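Local atomic coordinates of putative Scyalone Dehydratase (Novosphingobium aromaticivorans DSM 12444, PDB entry 3EF8), a protein that is of unknown function but, as an NTF2-like protein of the SnoaL family, may act as a lyase resembling scytalone dehydratase. Residues A[48-52]-A[53-57]. Sequence-based numbering, arbitrary orientation.
Sequences FGATG and RDAYK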
loop_
_atom_site.group_PDB
_atom_site.type_symbol
_atom_site.label_atom_id
_atom_site.label_comp_id
_atom_site.label_asym_id
_atom_site.label_seq_id
_atom_site.Cartn_x
_atom_site.Cartn_y
_atom_site.Cartn_z
ATOM N N PHE A 48 -22.338 9.005 13.444
ATOM C CA PHE A 48 -21.080 9.606 13.853
ATOM C C PHE A 48 -20.217 10.220 12.749
ATOM O O PHE A 48 -19.690 9.544 11.864
ATOM C CB PHE A 48 -20.248 8.599 14.610
ATOM C CG PHE A 48 -18.853 9.061 14.878
ATOM C CD1 PHE A 48 -18.605 10.369 15.257
ATOM C CD2 PHE A 48 -17.787 8.181 14.793
ATOM C CE1 PHE A 48 -17.307 10.797 15.513
ATOM C CE2 PHE A 48 -16.500 8.606 15.053
ATOM C CZ PHE A 48 -16.265 9.917 15.416
ATOM N N GLY A 49 -20.019 11.518 12.880
ATOM C CA GLY A 49 -19.189 12.243 11.946
ATOM C C GLY A 49 -19.091 13.709 12.274
ATOM O O GLY A 49 -19.070 14.120 13.446
ATOM N N ALA A 50 -19.053 14.500 11.218
ATOM C CA ALA A 50 -18.910 15.939 11.372
ATOM C C ALA A 50 -19.452 16.655 10.174
ATOM O O ALA A 50 -19.254 16.226 9.025
ATOM C CB ALA A 50 -17.451 16.301 11.592
ATOM N N THR A 51 -20.183 17.733 10.464
ATOM C CA THR A 51 -20.711 18.629 9.480
ATOM C C THR A 51 -20.003 19.957 9.684
ATOM O O THR A 51 -20.170 20.616 10.716
ATOM C CB THR A 51 -22.268 18.747 9.569
ATOM O OG1 THR A 51 -22.864 17.474 9.242
ATOM C CG2 THR A 51 -22.757 19.827 8.636
ATOM N N GLY A 52 -19.200 20.318 8.701
ATOM C CA GLY A 52 -18.397 21.509 8.713
ATOM C C GLY A 52 -17.037 21.311 9.386
ATOM O O GLY A 52 -16.816 20.403 10.199
ATOM N N ARG A 53 -16.142 22.199 9.036
ATOM C CA ARG A 53 -14.739 22.059 9.415
ATOM C C ARG A 53 -14.502 22.164 10.918
ATOM O O ARG A 53 -13.654 21.471 11.460
ATOM C CB ARG A 53 -13.890 23.040 8.642
ATOM C CG ARG A 53 -12.432 23.027 8.932
ATOM C CD ARG A 53 -11.794 23.960 7.962
ATOM N NE ARG A 53 -10.378 24.100 8.162
ATOM C CZ ARG A 53 -9.800 25.061 8.862
ATOM N NH1 ARG A 53 -10.526 25.985 9.452
ATOM N NH2 ARG A 53 -8.478 25.093 8.958
ATOM N N ASP A 54 -15.255 23.024 11.612
ATOM C CA ASP A 54 -15.054 23.163 13.057
ATOM C C ASP A 54 -15.446 21.905 13.779
ATOM O O ASP A 54 -14.751 21.483 14.693
ATOM C CB ASP A 54 -15.828 24.362 13.637
ATOM C CG ASP A 54 -15.173 25.688 13.346
ATOM O OD1 ASP A 54 -14.060 25.769 12.791
ATOM O OD2 ASP A 54 -15.817 26.722 13.645
ATOM N N ALA A 55 -16.562 21.295 13.375
ATOM C CA ALA A 55 -17.008 20.020 13.956
ATOM C C ALA A 55 -15.943 18.949 13.673
ATOM O O ALA A 55 -15.695 18.094 14.508
ATOM C CB ALA A 55 -18.396 19.587 13.421
ATOM N N TYR A 56 -15.355 18.994 12.480
ATOM C CA TYR A 56 -14.318 18.010 12.105
ATOM C C TYR A 56 -13.110 18.184 13.037
ATOM O O TYR A 56 -12.544 17.205 13.587
ATOM C CB TYR A 56 -13.898 18.134 10.624
ATOM C CG TYR A 56 -12.588 17.407 10.346
ATOM C CD1 TYR A 56 -12.538 16.026 10.333
ATOM C CD2 TYR A 56 -11.409 18.099 10.205
ATOM C CE1 TYR A 56 -11.307 15.350 10.148
ATOM C CE2 TYR A 56 -10.201 17.455 10.019
ATOM C CZ TYR A 56 -10.155 16.083 9.961
ATOM O OH TYR A 56 -8.941 15.415 9.790
ATOM N N LYS A 57 -12.748 19.434 13.273
ATOM C CA LYS A 57 -11.607 19.724 14.141
ATOM C C LYS A 57 -11.829 19.079 15.499
ATOM O O LYS A 57 -10.902 18.578 16.125
ATOM C CB LYS A 57 -11.418 21.241 14.331
ATOM C CG LYS A 57 -10.826 22.000 13.144
ATOM C CD LYS A 57 -10.531 23.485 13.532
ATOM C CE LYS A 57 -9.381 24.080 12.711
ATOM N NZ LYS A 57 -9.049 25.509 12.991
HETATM O O HOH W 1 -18.563 22.710 11.837
#
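Thr51 O and Ala55 N grip one ordered water between them: the water donates to Thr51 O and accepts from Ala55 N, 2.9 Å from each. Beside this bridge, Tyr56 N reaches Gly52 O directly at 3.1 Å, with an N-H...O angle of 151°. This is the first i+4 bond of helix 53-59, with Gly52 as its N-cap; Gly52, at the strand-to-helix junction, has a phi of 87°, which suits a glycine. In the corner, the Ala50 methyl points at the helix backbone, its CB 3.5 Å from Tyr56 N and 3.9 Å from Ala55 CB. The Ala55 methyl lies in turn with its CB 3.4 Å from Thr51 O, and the small side chains are consistent with the close approach of the strand and helix axes, 6.0 Å at their nearest. Tyr56 holds CG anti to its own N (chi1 164°), which swings the ring away from Ala50 to stack on Phe36. The Arg53 chain runs extended to Ala33, where NE bonds the carbonyl oxygen, and Lys57 CE lies above one guanidinium face, toward its rim. Strand 48-51, outermost in the sheet within the chain, thus joins its helix partly through water: the strand's last carbonyl and a first-turn amide both find a hydrogen-bond partner without a direct bond between them.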